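Local coordinates for protein proabylysin (Pyrococcus abyssi, PDB 4JIU) that is the zymogen of a soluble zinc-dependent metallopeptidase, a minigluzincin that probably cleaves peptide bonds once its C-terminal tail has left the metal, at residues R17-R22 / H60-L65; S29-S34 / F55-H60; S75-V80 / E87-I92. The protein carries 1 engineered substitution. All coordinates share one frame; numbering follows the deposited sequence.

Interaction 1 of 3, residues R17-R22 / H60-L65; sequences RPVKVR and HELAHL. With ZN (zinc ion), chain B.
Leu65 reaches from the zinc-binding helix to Val19 and Arg17, and its side chain can be followed atom by atom. CB lies 4.1 Å from NH1 of Arg17. Beyond it CG, turned anti to the carbonyl carbon (chi1 -71°), splits the branch in two. CD1 meets Val19 tip to tip, 4.0 Å from Val19 CG2 and equally near CG1, whereas CD2 turns to the arginine, 4.0 Å from NH1, where the two chains cross at about a right angle. Val19 CG2 also comes near Leu62 CD2, but that leucine is modelled in two conformers and this touch is less certain than the one with Leu65. With an alanine here in place of Val19 both methyl groups go, and a gap is likely to open in front of Leu65 CD1, leaving that leucine tip freer to turn.

Arg17 stays fully extended, which brings its guanidinium across to the side chain of Leu65. A water at the edge of that group, in its plane, accepts from Arg17 NH1 at 2.9 Å and donates to the backbone O of Leu65 at 3.0 Å. Tyr15 OH also binds NH1, and the carbonyl of Phe35 takes NH2, which together with the water probably hold the group's rotation. On its other flank the helix presents His60 and His64 to zinc, the HExxH signature of gluzincin metallopeptidases.

Interaction 2 of 3, residues S29-S34 / F55-H60; sequences SIARVS and FYILIH. With ZN (zinc ion), chain B.
In the active-site helix with its HExxH signature, the turn just ahead of His60 packs on residues 29-34, which carry the edge strand 31-34, with Ile57 meeting Ile30 and Ala31. No hydrogen bond crosses between the two segments; the joint is made of methyl groups alone. Ile57 uses two of its branches. CG2, anti to its own backbone N, bears on the CB of Ala31 at 3.7 Å, while CD1, at the end of the longer arm, meets the CD1 of Ile30 at 4.0 Å. Ile30 puts its CG1 between backbone N and carbonyl carbon (chi1 64°), a crowded position that swings its tip round to the helix, and the two isoleucine chains cross there at about a right angle. All three residues are buried, and Leu42 of the middle strand and Ile96 of helix 88-100 enclose the same cluster.

One turn of helix also separates Tyr56 from His60, and here the link is polar. His60 ND1 donates to Tyr56 OH at 3.0 Å, a nearly straight bond (161°) with the hydroxyl close to the imidazole plane. That bond probably fixes the ring's rotation and turns NE2 to the zinc; Tyr56 OH is in turn hydrogen-bonded to Glu93, so the tyrosine is a second-shell residue of the metal site.

The backbone of Ala31 is hydrogen-bonded to Val105, the C-terminal residue whose O is itself a zinc ligand. An edge strand beside the HExxH helix, pairing with a chain that reaches the metal, is the arrangement expected of a gluzincin active-site cleft, here probably occupied by the protein's own tail, consistent with a latent zymogen.

Interaction 3 of 3, residues S75-V80 / E87-I92; sequences SFWREV and ERAKEI
The indole of Trp77 leaves its helix with CG anti to the carbonyl carbon (chi1 -71°), which swings its six-membered ring out to Ala89 and Lys90. Lys90 makes the matching move: its chain bends at chi2 (-68°), so that the aliphatic part turns back to the indole instead of continuing straight outward. Two atoms of the six-membered ring, CZ3 and CH2, do the touching, both approached obliquely. Trp77 CZ3 lies 4.0 Å from Ala89 CB, and Trp77 CH2 lies 4.2 Å from Lys90 CE, the two side chains crossing at about a right angle. Val80, with CG1 anti to its backbone N, sets that methyl 4.0 Å from the same Ala89 CB, so the methyl of Ala89 meets a valine branch and the indole side by side.

These residues join the short helix 74-80, which follows the zinc ligand His72, to helix 88-100, which leads on to the C-terminal tail. The two segments run at 82° to each other with their axes 11.9 Å apart at closest approach, a wide separation that the large indole helps to bridge. The small side chain of Ala89 also packs on Tyr56 of the HExxH-bearing helix.

Trp77 has aromatic company on its own side: Phe76 presents an edge over one face of the indole, its CD2 3.7 Å above the plane of the Trp77 ring near the centre, in edge-to-face fashion, and the ring of His72 also meets the indole. The ammonium group of Lys90, at the exposed border of the contact, forms a salt bridge with Glu93, one turn further along its helix.

In the fold
From the N terminus, the chain passes helix 2-13 and reaches 17-22, at the start of the first strand; interaction 1 closes the long loop from there to the later part of helix 51-67. Interaction 2 lies wholly within that span, its shorter loop running from the edge strand 31-34 to an earlier turn of the same helix, with His60 common to both. Together they set one helix across the three-stranded mixed sheet, from the 17-22 end to the other outer strand, 31-34. Interaction 3 follows in series, closing the brief connection between helices 74-80 and 88-100. Phe76, Trp77 and Ala89 bring it against helix 51-67, the last two at Tyr56, so all three interactions meet around it.

Interaction 1 of 3, residues R17-R22 / H60-L65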
loop_
_atom_site.group_PDB
_atom_site.type_symbol
_atom_site.label_atom_id
_atom_site.label_comp_id
_atom_site.label_asym_id
_atom_site.label_seq_id
_atom_site.Cartn_x
_atom_site.Cartn_y
_atom_site.Cartn_z
ATOM N N ARG A 17 8.264 11.248 -5.179
ATOM C CA ARG A 17 7.698 12.160 -4.209
ATOM C C ARG A 17 8.230 11.712 -2.854
ATOM O O ARG A 17 8.289 10.488 -2.625
ATOM C CB ARG A 17 6.202 12.100 -4.169
ATOM C CG ARG A 17 5.499 12.986 -3.177
ATOM C CD ARG A 17 3.991 12.729 -3.262
ATOM N NE ARG A 17 3.268 13.578 -2.311
ATOM C CZ ARG A 17 1.954 13.607 -2.206
ATOM N NH1 ARG A 17 1.236 12.784 -2.938
ATOM N NH2 ARG A 17 1.349 14.404 -1.357
ATOM N N PRO A 18 8.525 12.623 -1.951
ATOM C CA PRO A 18 9.082 12.256 -0.634
ATOM C C PRO A 18 8.032 11.795 0.357
ATOM O O PRO A 18 7.789 12.388 1.401
ATOM C CB PRO A 18 9.757 13.570 -0.188
ATOM C CG PRO A 18 8.897 14.613 -0.781
ATOM C CD PRO A 18 8.583 14.078 -2.152
ATOM N N VAL A 19 7.393 10.689 -0.001
ATOM C CA VAL A 19 6.326 10.086 0.822
ATOM C C VAL A 19 6.969 9.563 2.091
ATOM O O VAL A 19 7.986 8.860 2.043
ATOM C CB VAL A 19 5.645 8.970 -0.011
ATOM C CG1 VAL A 19 4.674 8.225 0.892
ATOM C CG2 VAL A 19 4.982 9.561 -1.223
ATOM N N LYS A 20 6.369 9.872 3.208
ATOM C CA LYS A 20 6.839 9.459 4.509
ATOM C C LYS A 20 5.973 8.335 5.052
ATOM O O LYS A 20 4.755 8.445 5.013
ATOM C CB LYS A 20 6.829 10.639 5.495
ATOM C CG LYS A 20 7.492 11.879 5.013
ATOM C CD LYS A 20 8.956 11.713 4.661
ATOM C CE LYS A 20 9.519 13.043 4.098
ATOM N NZ LYS A 20 10.940 12.876 3.723
ATOM N N VAL A 21 6.611 7.341 5.602
ATOM C CA VAL A 21 5.916 6.231 6.241
ATOM C C VAL A 21 5.895 6.435 7.759
ATOM O O VAL A 21 6.939 6.716 8.376
ATOM C CB VAL A 21 6.523 4.866 5.873
ATOM C CG1 VAL A 21 5.797 3.758 6.626
ATOM C CG2 VAL A 21 6.400 4.587 4.392
ATOM N N ARG A 22 4.748 6.333 8.360
ATOM C CA ARG A 22 4.548 6.407 9.787
ATOM C C ARG A 22 3.934 5.134 10.266
ATOM O O ARG A 22 3.082 4.554 9.611
ATOM C CB ARG A 22 3.584 7.551 10.153
ATOM C CG ARG A 22 4.402 8.813 10.250
ATOM C CD ARG A 22 4.284 9.557 8.923
ATOM N NE ARG A 22 4.789 10.857 9.350
ATOM C CZ ARG A 22 4.009 11.648 10.126
ATOM N NH1 ARG A 22 4.518 12.796 10.507
ATOM N NH2 ARG A 22 2.764 11.308 10.483
ATOM N N HIS A 60 -0.316 -0.431 -2.945
ATOM C CA HIS A 60 -1.711 -0.024 -2.898
ATOM C C HIS A 60 -1.821 1.403 -2.431
ATOM O O HIS A 60 -2.546 2.237 -3.011
ATOM C CB HIS A 60 -2.472 -1.019 -2.018
ATOM C CG HIS A 60 -3.939 -0.709 -1.916
ATOM N ND1 HIS A 60 -4.893 -1.513 -2.495
ATOM C CD2 HIS A 60 -4.679 0.249 -1.313
ATOM C CE1 HIS A 60 -6.113 -1.046 -2.260
ATOM N NE2 HIS A 60 -5.997 0.077 -1.546
ATOM N N GLU A 61 -1.147 1.705 -1.321
ATOM C CA GLU A 61 -1.255 3.061 -0.780
ATOM C C GLU A 61 -0.579 4.120 -1.672
ATOM O O GLU A 61 -1.119 5.181 -1.897
ATOM C CB GLU A 61 -0.762 3.108 0.647
ATOM C CG GLU A 61 -1.548 2.218 1.595
ATOM C CD GLU A 61 -3.028 2.503 1.639
ATOM O OE1 GLU A 61 -3.538 3.577 1.311
ATOM O OE2 GLU A 61 -3.749 1.543 2.047
ATOM N N LEU A 62 0.578 3.779 -2.248
ATOM C CA LEU A 62 1.238 4.657 -3.179
ATOM C C LEU A 62 0.354 4.873 -4.415
ATOM O O LEU A 62 0.342 5.986 -4.956
ATOM C CB LEU A 62 2.602 4.155 -3.661
ATOM C CG LEU A 62 3.726 4.278 -2.651
ATOM C CD1 LEU A 62 4.937 3.510 -3.123
ATOM C CD2 LEU A 62 4.103 5.733 -2.388
ATOM N N ALA A 63 -0.370 3.856 -4.866
ATOM C CA ALA A 63 -1.262 3.986 -5.987
ATOM C C ALA A 63 -2.371 4.978 -5.713
ATOM O O ALA A 63 -2.770 5.746 -6.598
ATOM C CB ALA A 63 -1.823 2.620 -6.401
ATOM N N HIS A 64 -2.868 5.028 -4.483
ATOM C CA HIS A 64 -3.862 6.053 -4.112
ATOM C C HIS A 64 -3.270 7.427 -4.331
ATOM O O HIS A 64 -3.865 8.324 -4.915
ATOM C CB HIS A 64 -4.310 5.899 -2.665
ATOM C CG HIS A 64 -5.384 4.896 -2.464
ATOM N ND1 HIS A 64 -6.628 5.033 -3.067
ATOM C CD2 HIS A 64 -5.441 3.777 -1.708
ATOM C CE1 HIS A 64 -7.364 3.989 -2.686
ATOM N NE2 HIS A 64 -6.684 3.186 -1.860
ATOM N N LEU A 65 -2.072 7.637 -3.816
ATOM C CA LEU A 65 -1.405 8.919 -3.881
ATOM C C LEU A 65 -1.124 9.288 -5.334
ATOM O O LEU A 65 -1.375 10.444 -5.745
ATOM C CB LEU A 65 -0.106 8.900 -3.085
ATOM C CG LEU A 65 -0.264 8.861 -1.581
ATOM C CD1 LEU A 65 1.133 8.698 -0.933
ATOM C CD2 LEU A 65 -0.969 10.054 -1.019
HETATM ZN ZN ZN B . -7.402 1.437 -1.221
HETATM O O HOH W 1 -1.539 12.521 -3.648
#

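Interaction 2 of 3, residues S29-S34 / F55-H60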
loop_
_atom_site.group_PDB
_atom_site.type_symbol
_atom_site.label_atom_id
_atom_site.label_comp_id
_atom_site.label_asym_id
_atom_site.label_seq_id
_atom_site.Cartn_x
_atom_site.Cartn_y
_atom_site.Cartn_z
ATOM N N SER A 29 -8.438 0.182 10.194
ATOM C CA SER A 29 -7.717 -0.348 9.067
ATOM C C SER A 29 -6.303 -0.731 9.475
ATOM O O SER A 29 -5.905 -0.543 10.630
ATOM C CB SER A 29 -7.671 0.707 7.932
ATOM O OG SER A 29 -6.712 1.695 8.142
ATOM N N ILE A 30 -5.564 -1.202 8.489
ATOM C CA ILE A 30 -4.147 -1.417 8.723
ATOM C C ILE A 30 -3.248 -0.454 7.959
ATOM O O ILE A 30 -2.052 -0.487 8.177
ATOM C CB ILE A 30 -3.743 -2.852 8.332
ATOM C CG1 ILE A 30 -3.948 -3.057 6.807
ATOM C CG2 ILE A 30 -4.492 -3.799 9.237
ATOM C CD1 ILE A 30 -3.712 -4.505 6.445
ATOM N N ALA A 31 -3.813 0.368 7.078
ATOM C CA ALA A 31 -3.008 1.342 6.342
ATOM C C ALA A 31 -3.900 2.371 5.725
ATOM O O ALA A 31 -4.999 2.068 5.283
ATOM C CB ALA A 31 -2.213 0.630 5.269
ATOM N N ARG A 32 -3.358 3.595 5.645
ATOM C CA ARG A 32 -4.078 4.675 4.963
ATOM C C ARG A 32 -3.068 5.742 4.511
ATOM O O ARG A 32 -1.913 5.643 4.888
ATOM C CB ARG A 32 -5.121 5.287 5.862
ATOM C CG ARG A 32 -4.480 6.010 7.035
ATOM C CD ARG A 32 -5.478 6.688 7.913
ATOM N NE ARG A 32 -4.916 7.286 9.107
ATOM C CZ ARG A 32 -5.450 7.277 10.311
ATOM N NH1 ARG A 32 -6.623 6.706 10.598
ATOM N NH2 ARG A 32 -4.872 7.858 11.365
ATOM N N VAL A 33 -3.489 6.670 3.688
ATOM C CA VAL A 33 -2.647 7.758 3.228
ATOM C C VAL A 33 -3.194 9.104 3.673
ATOM O O VAL A 33 -4.357 9.297 3.990
ATOM C CB VAL A 33 -2.485 7.790 1.696
ATOM C CG1 VAL A 33 -1.878 6.460 1.231
ATOM C CG2 VAL A 33 -3.744 8.136 0.964
ATOM N N SER A 34 -2.281 10.084 3.579
ATOM C CA SER A 34 -2.635 11.496 3.511
ATOM C C SER A 34 -2.184 12.034 2.132
ATOM O O SER A 34 -0.973 12.055 1.844
ATOM C CB SER A 34 -1.957 12.352 4.568
ATOM O OG SER A 34 -2.184 13.723 4.347
ATOM N N PHE A 55 4.804 -5.355 0.632
ATOM C CA PHE A 55 4.992 -4.627 -0.616
ATOM C C PHE A 55 3.630 -4.290 -1.238
ATOM O O PHE A 55 3.458 -3.198 -1.769
ATOM C CB PHE A 55 5.851 -5.439 -1.592
ATOM C CG PHE A 55 6.462 -4.609 -2.693
ATOM C CD1 PHE A 55 7.302 -3.531 -2.398
ATOM C CD2 PHE A 55 6.201 -4.925 -4.029
ATOM C CE1 PHE A 55 7.888 -2.816 -3.395
ATOM C CE2 PHE A 55 6.841 -4.184 -5.039
ATOM C CZ PHE A 55 7.661 -3.141 -4.707
ATOM N N TYR A 56 2.684 -5.231 -1.204
ATOM C CA TYR A 56 1.346 -4.930 -1.712
ATOM C C TYR A 56 0.767 -3.708 -1.047
ATOM O O TYR A 56 0.178 -2.846 -1.655
ATOM C CB TYR A 56 0.409 -6.172 -1.615
ATOM C CG TYR A 56 -0.957 -5.749 -2.078
ATOM C CD1 TYR A 56 -1.193 -5.596 -3.452
ATOM C CD2 TYR A 56 -1.984 -5.384 -1.252
ATOM C CE1 TYR A 56 -2.389 -5.183 -3.911
ATOM C CE2 TYR A 56 -3.169 -4.900 -1.702
ATOM C CZ TYR A 56 -3.389 -4.792 -3.057
ATOM O OH TYR A 56 -4.575 -4.339 -3.566
ATOM N N ILE A 57 0.808 -3.690 0.304
ATOM C CA ILE A 57 0.243 -2.562 1.019
ATOM C C ILE A 57 0.878 -1.246 0.571
ATOM O O ILE A 57 0.175 -0.266 0.352
ATOM C CB ILE A 57 0.342 -2.779 2.548
ATOM C CG1 ILE A 57 -0.533 -3.970 2.965
ATOM C CG2 ILE A 57 -0.008 -1.502 3.283
ATOM C CD1 ILE A 57 -0.291 -4.453 4.336
ATOM N N LEU A 58 2.202 -1.213 0.489
ATOM C CA LEU A 58 2.881 -0.009 0.051
ATOM C C LEU A 58 2.470 0.388 -1.344
ATOM O O LEU A 58 2.250 1.575 -1.626
ATOM C CB LEU A 58 4.391 -0.186 0.173
ATOM C CG LEU A 58 4.912 -0.249 1.609
ATOM C CD1 LEU A 58 6.410 -0.529 1.597
ATOM C CD2 LEU A 58 4.652 0.996 2.405
ATOM N N ILE A 59 2.420 -0.565 -2.283
ATOM C CA ILE A 59 2.014 -0.293 -3.648
ATOM C C ILE A 59 0.573 0.199 -3.680
ATOM O O ILE A 59 0.298 1.170 -4.429
ATOM C CB ILE A 59 2.240 -1.518 -4.533
ATOM C CG1 ILE A 59 3.723 -1.780 -4.834
ATOM C CG2 ILE A 59 1.414 -1.438 -5.817
ATOM C CD1 ILE A 59 4.353 -0.786 -5.783
ATOM N N HIS A 60 -0.316 -0.431 -2.945
ATOM C CA HIS A 60 -1.711 -0.024 -2.898
ATOM C C HIS A 60 -1.821 1.403 -2.431
ATOM O O HIS A 60 -2.546 2.237 -3.011
ATOM C CB HIS A 60 -2.472 -1.019 -2.018
ATOM C CG HIS A 60 -3.939 -0.709 -1.916
ATOM N ND1 HIS A 60 -4.893 -1.513 -2.495
ATOM C CD2 HIS A 60 -4.679 0.249 -1.313
ATOM C CE1 HIS A 60 -6.113 -1.046 -2.260
ATOM N NE2 HIS A 60 -5.997 0.077 -1.546
HETATM ZN ZN ZN B . -7.402 1.437 -1.221
#

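Interaction 3 of 3, residues S75-V80 / E87-I92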
loop_
_atom_site.group_PDB
_atom_site.type_symbol
_atom_site.label_atom_id
_atom_site.label_comp_id
_atom_site.label_asym_id
_atom_site.label_seq_id
_atom_site.Cartn_x
_atom_site.Cartn_y
_atom_site.Cartn_z
ATOM N N SER A 75 -7.647 3.624 -13.140
ATOM C CA SER A 75 -6.270 4.147 -13.152
ATOM C C SER A 75 -5.545 3.778 -11.870
ATOM O O SER A 75 -4.327 3.562 -11.908
ATOM C CB SER A 75 -6.315 5.663 -13.350
ATOM O OG SER A 75 -7.116 6.195 -12.307
ATOM N N PHE A 76 -6.267 3.664 -10.764
ATOM C CA PHE A 76 -5.663 3.127 -9.542
ATOM C C PHE A 76 -5.103 1.749 -9.770
ATOM O O PHE A 76 -3.963 1.414 -9.454
ATOM C CB PHE A 76 -6.755 3.157 -8.433
ATOM C CG PHE A 76 -6.315 2.415 -7.196
ATOM C CD1 PHE A 76 -5.570 3.086 -6.208
ATOM C CD2 PHE A 76 -6.627 1.083 -7.008
ATOM C CE1 PHE A 76 -5.124 2.409 -5.105
ATOM C CE2 PHE A 76 -6.143 0.400 -5.917
ATOM C CZ PHE A 76 -5.412 1.058 -4.984
ATOM N N TRP A 77 -5.945 0.846 -10.308
ATOM C CA TRP A 77 -5.542 -0.528 -10.485
ATOM C C TRP A 77 -4.424 -0.653 -11.510
ATOM O O TRP A 77 -3.585 -1.515 -11.404
ATOM C CB TRP A 77 -6.703 -1.465 -10.832
ATOM C CG TRP A 77 -7.605 -1.670 -9.680
ATOM C CD1 TRP A 77 -8.909 -1.298 -9.583
ATOM C CD2 TRP A 77 -7.300 -2.268 -8.404
ATOM N NE1 TRP A 77 -9.468 -1.609 -8.374
ATOM C CE2 TRP A 77 -8.475 -2.219 -7.610
ATOM C CE3 TRP A 77 -6.162 -2.829 -7.833
ATOM C CZ2 TRP A 77 -8.558 -2.716 -6.293
ATOM C CZ3 TRP A 77 -6.231 -3.332 -6.532
ATOM C CH2 TRP A 77 -7.412 -3.266 -5.787
ATOM N N ARG A 78 -4.393 0.265 -12.516
ATOM C CA ARG A 78 -3.277 0.249 -13.453
ATOM C C ARG A 78 -1.923 0.444 -12.754
ATOM O O ARG A 78 -0.944 -0.201 -13.121
ATOM C CB ARG A 78 -3.454 1.349 -14.487
ATOM C CG ARG A 78 -2.393 1.696 -15.467
ATOM C CD ARG A 78 -2.892 2.493 -16.666
ATOM N NE ARG A 78 -2.864 3.947 -16.496
ATOM C CZ ARG A 78 -3.855 4.825 -16.493
ATOM N NH1 ARG A 78 -5.137 4.467 -16.643
ATOM N NH2 ARG A 78 -3.626 6.131 -16.325
ATOM N N GLU A 79 -1.897 1.299 -11.732
ATOM C CA GLU A 79 -0.637 1.475 -11.007
ATOM C C GLU A 79 -0.289 0.186 -10.263
ATOM O O GLU A 79 0.843 -0.279 -10.273
ATOM C CB GLU A 79 -0.742 2.632 -10.024
ATOM C CG GLU A 79 -0.977 3.973 -10.680
ATOM C CD GLU A 79 0.149 4.378 -11.603
ATOM O OE1 GLU A 79 1.298 3.889 -11.493
ATOM O OE2 GLU A 79 -0.098 5.313 -12.410
ATOM N N VAL A 80 -1.248 -0.385 -9.531
ATOM C CA VAL A 80 -1.020 -1.640 -8.784
ATOM C C VAL A 80 -0.500 -2.741 -9.685
ATOM O O VAL A 80 0.410 -3.499 -9.307
ATOM C CB VAL A 80 -2.319 -2.048 -8.051
ATOM C CG1 VAL A 80 -2.176 -3.418 -7.446
ATOM C CG2 VAL A 80 -2.735 -1.021 -7.017
ATOM N N GLU A 87 -5.175 -11.281 -11.407
ATOM C CA GLU A 87 -5.854 -11.621 -10.193
ATOM C C GLU A 87 -4.977 -11.542 -8.951
ATOM O O GLU A 87 -5.460 -11.811 -7.833
ATOM C CB GLU A 87 -6.526 -12.999 -10.340
ATOM C CG GLU A 87 -7.543 -12.989 -11.498
ATOM C CD GLU A 87 -7.560 -14.371 -12.129
ATOM O OE1 GLU A 87 -6.483 -15.016 -11.978
ATOM O OE2 GLU A 87 -8.554 -14.787 -12.754
ATOM N N ARG A 88 -3.728 -11.172 -9.095
ATOM C CA ARG A 88 -2.798 -11.287 -7.927
ATOM C C ARG A 88 -3.120 -10.290 -6.829
ATOM O O ARG A 88 -2.997 -10.673 -5.668
ATOM C CB ARG A 88 -1.346 -11.117 -8.408
ATOM C CG ARG A 88 -0.303 -11.395 -7.333
ATOM C CD ARG A 88 -0.361 -12.833 -6.883
ATOM N NE ARG A 88 0.811 -13.233 -6.119
ATOM C CZ ARG A 88 1.046 -14.466 -5.800
ATOM N NH1 ARG A 88 0.232 -15.435 -6.192
ATOM N NH2 ARG A 88 2.098 -14.753 -5.090
ATOM N N ALA A 89 -3.512 -9.044 -7.127
ATOM C CA ALA A 89 -3.786 -8.129 -6.013
ATOM C C ALA A 89 -4.866 -8.637 -5.109
ATOM O O ALA A 89 -4.788 -8.555 -3.887
ATOM C CB ALA A 89 -4.260 -6.772 -6.569
ATOM N N LYS A 90 -5.941 -9.192 -5.676
ATOM C CA LYS A 90 -7.019 -9.685 -4.825
ATOM C C LYS A 90 -6.553 -10.897 -4.049
ATOM O O LYS A 90 -6.994 -11.064 -2.918
ATOM C CB LYS A 90 -8.257 -9.956 -5.677
ATOM C CG LYS A 90 -9.039 -8.681 -6.027
ATOM C CD LYS A 90 -9.715 -8.044 -4.798
ATOM C CE LYS A 90 -9.880 -6.536 -4.955
ATOM N NZ LYS A 90 -10.275 -5.848 -3.693
ATOM N N GLU A 91 -5.716 -11.748 -4.592
ATOM C CA GLU A 91 -5.160 -12.905 -3.886
ATOM C C GLU A 91 -4.348 -12.430 -2.659
ATOM O O GLU A 91 -4.467 -12.947 -1.539
ATOM C CB GLU A 91 -4.297 -13.761 -4.773
ATOM C CG GLU A 91 -3.599 -14.926 -4.124
ATOM C CD GLU A 91 -4.480 -15.860 -3.331
ATOM O OE1 GLU A 91 -5.647 -16.044 -3.764
ATOM O OE2 GLU A 91 -3.949 -16.379 -2.305
ATOM N N ILE A 92 -3.500 -11.433 -2.851
ATOM C CA ILE A 92 -2.689 -10.937 -1.735
ATOM C C ILE A 92 -3.588 -10.240 -0.729
ATOM O O ILE A 92 -3.400 -10.377 0.485
ATOM C CB ILE A 92 -1.540 -10.083 -2.258
ATOM C CG1 ILE A 92 -0.601 -10.875 -3.157
ATOM C CG2 ILE A 92 -0.803 -9.431 -1.098
ATOM C CD1 ILE A 92 -0.042 -12.193 -2.644
#